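Local coordinates for 5' nucleotidase family protein (Staphylococcus aureus subsp. aureus, PDB 4Q7F), which belongs to the 5'-nucleotidase family, pairing a metal-binding calcineurin-like phosphoesterase domain with a C-terminal 5'-nucleotidase domain, at residues 394-400 with 466-472. Numbering follows the deposited sequence.
Sequences AVSGAKL and LKQTYTI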
loop_
_atom_site.group_PDB
_atom_site.type_symbol
_atom_site.label_atom_id
_atom_site.label_comp_id
_atom_site.label_asym_id
_atom_site.label_seq_id
_atom_site.Cartn_x
_atom_site.Cartn_y
_atom_site.Cartn_z
ATOM N N ALA A 394 15.509 21.348 2.956
ATOM C CA ALA A 394 15.675 22.765 2.690
ATOM C C ALA A 394 15.016 23.039 1.357
ATOM O O ALA A 394 15.407 22.450 0.325
ATOM C CB ALA A 394 17.149 23.108 2.645
ATOM N N VAL A 395 14.011 23.909 1.392
ATOM C CA VAL A 395 13.233 24.262 0.210
ATOM C C VAL A 395 13.004 25.777 0.129
ATOM O O VAL A 395 12.899 26.464 1.149
ATOM C CB VAL A 395 11.856 23.539 0.202
ATOM C CG1 VAL A 395 12.020 22.006 0.140
ATOM C CG2 VAL A 395 11.025 23.899 1.434
ATOM N N SER A 396 12.923 26.297 -1.082
ATOM C CA SER A 396 12.608 27.713 -1.246
ATOM C C SER A 396 11.144 27.911 -0.870
ATOM O O SER A 396 10.379 26.945 -0.802
ATOM C CB SER A 396 12.812 28.136 -2.685
ATOM O OG SER A 396 11.942 27.443 -3.532
ATOM N N GLY A 397 10.750 29.153 -0.628
ATOM C CA GLY A 397 9.360 29.465 -0.306
ATOM C C GLY A 397 8.457 29.109 -1.481
ATOM O O GLY A 397 7.288 28.769 -1.300
ATOM N N ALA A 398 9.017 29.171 -2.686
ATOM C CA ALA A 398 8.297 28.820 -3.908
ATOM C C ALA A 398 8.082 27.292 -3.986
ATOM O O ALA A 398 7.030 26.833 -4.433
ATOM C CB ALA A 398 9.063 29.319 -5.130
ATOM N N LYS A 399 9.084 26.505 -3.587
ATOM C CA LYS A 399 8.916 25.061 -3.579
ATOM C C LYS A 399 7.885 24.660 -2.510
ATOM O O LYS A 399 7.130 23.712 -2.707
ATOM C CB LYS A 399 10.203 24.302 -3.312
ATOM C CG LYS A 399 11.049 23.951 -4.529
ATOM C CD LYS A 399 12.060 22.868 -4.106
ATOM C CE LYS A 399 12.970 22.408 -5.224
ATOM N NZ LYS A 399 12.240 21.658 -6.278
ATOM N N LEU A 400 7.900 25.353 -1.372
ATOM C CA LEU A 400 6.935 25.093 -0.308
ATOM C C LEU A 400 5.536 25.331 -0.855
ATOM O O LEU A 400 4.642 24.545 -0.612
ATOM C CB LEU A 400 7.163 25.991 0.891
ATOM C CG LEU A 400 6.112 25.904 1.998
ATOM C CD1 LEU A 400 5.959 24.467 2.490
ATOM C CD2 LEU A 400 6.491 26.828 3.149
ATOM N N LEU A 466 9.200 33.817 -1.494
ATOM C CA LEU A 466 9.410 32.743 -2.462
ATOM C C LEU A 466 10.892 32.427 -2.735
ATOM O O LEU A 466 11.212 31.315 -3.152
ATOM C CB LEU A 466 8.695 33.063 -3.776
ATOM C CG LEU A 466 7.161 33.179 -3.724
ATOM C CD1 LEU A 466 6.648 33.898 -4.970
ATOM C CD2 LEU A 466 6.471 31.830 -3.531
ATOM N N LYS A 467 11.781 33.392 -2.477
ATOM C CA LYS A 467 13.217 33.232 -2.718
ATOM C C LYS A 467 14.038 32.835 -1.475
ATOM O O LYS A 467 15.181 32.406 -1.616
ATOM C CB LYS A 467 13.780 34.524 -3.344
ATOM C CG LYS A 467 13.061 34.913 -4.636
ATOM C CD LYS A 467 13.538 36.236 -5.235
ATOM C CE LYS A 467 14.962 36.141 -5.756
ATOM N NZ LYS A 467 15.382 37.406 -6.409
ATOM N N GLN A 468 13.475 32.966 -0.271
ATOM C CA GLN A 468 14.203 32.592 0.950
ATOM C C GLN A 468 14.216 31.084 1.107
ATOM O O GLN A 468 13.329 30.424 0.597
ATOM C CB GLN A 468 13.556 33.213 2.188
ATOM C CG GLN A 468 14.194 32.784 3.507
ATOM C CD GLN A 468 13.676 33.565 4.702
ATOM O OE1 GLN A 468 13.359 34.752 4.595
ATOM N NE2 GLN A 468 13.609 32.906 5.857
ATOM N N THR A 469 15.207 30.548 1.822
ATOM C CA THR A 469 15.288 29.104 2.075
ATOM C C THR A 469 14.619 28.770 3.429
ATOM O O THR A 469 14.915 29.412 4.434
ATOM C CB THR A 469 16.755 28.629 2.115
ATOM O OG1 THR A 469 17.412 28.943 0.883
ATOM C CG2 THR A 469 16.831 27.140 2.331
ATOM N N TYR A 470 13.733 27.776 3.450
ATOM C CA TYR A 470 13.028 27.354 4.674
ATOM C C TYR A 470 13.264 25.889 4.845
ATOM O O TYR A 470 13.753 25.249 3.926
ATOM C CB TYR A 470 11.520 27.597 4.561
ATOM C CG TYR A 470 11.130 29.033 4.314
ATOM C CD1 TYR A 470 10.924 29.913 5.367
ATOM C CD2 TYR A 470 10.970 29.512 3.024
ATOM C CE1 TYR A 470 10.569 31.244 5.137
ATOM C CE2 TYR A 470 10.633 30.847 2.785
ATOM C CZ TYR A 470 10.416 31.695 3.847
ATOM O OH TYR A 470 10.064 33.016 3.619
ATOM N N THR A 471 12.937 25.367 6.018
ATOM C CA THR A 471 13.061 23.937 6.286
ATOM C C THR A 471 11.705 23.310 6.580
ATOM O O THR A 471 10.862 23.899 7.264
ATOM C CB THR A 471 14.018 23.607 7.451
ATOM O OG1 THR A 471 13.648 24.336 8.626
ATOM C CG2 THR A 471 15.420 23.956 7.067
ATOM N N ILE A 472 11.525 22.080 6.088
ATOM C CA ILE A 472 10.286 21.382 6.276
ATOM C C ILE A 472 10.542 19.935 6.670
ATOM O O ILE A 472 11.407 19.267 6.116
ATOM C CB ILE A 472 9.368 21.498 5.025
ATOM C CG1 ILE A 472 8.007 20.862 5.279
ATOM C CG2 ILE A 472 10.021 20.881 3.791
ATOM C CD1 ILE A 472 6.994 21.141 4.179
#
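Tyr-470 N gives the shortest polar bond between 394-400 and 466-472, reaching Val-395 O at 2.8 Å and nearly straight (170°). Its return bond, Val-395 N to Tyr-470 O at 2.9 Å, completes a hydrogen-bonded antiparallel pair, flanked by the non-hydrogen-bonded pairs Ala-394 with Thr-471 and Ser-396 with Thr-469. Where strand 390-396 gives way to helix 397-408, the loop 466-468 supplies carbonyl acceptors to the first turn of the helix: Ala-398 N donates to Leu-466 O (3.1 Å), and Gly-397 N makes a weak bond to Gln-468 O. Leu-466 CD2 lies 3.5 Å from Ala-398 CA. With CG anti to the carbonyl carbon (chi1 -59°), the Tyr-470 ring brings CE2 within 3.6 Å of Gly-397 CA; its edge meets Gly-397 N in plane, while Gln-468 CG lies over one face. The ring's hydroxyl bonds to Asp-465 N, tying it to the same loop. Two residues further along the strand, Ile-472 meets two partners with different branches: CG2 touches Val-395 CG2, and Ile-472 CD1 lies 3.9 Å from Leu-400 CD1. Ser-396 is the N-cap, its OG accepting from Lys-399 N at 3.0 Å. The whole illustrates a strand-to-helix junction at the end of an antiparallel pair, within the mixed sheet of the 5'-nucleotidase C-terminal domain.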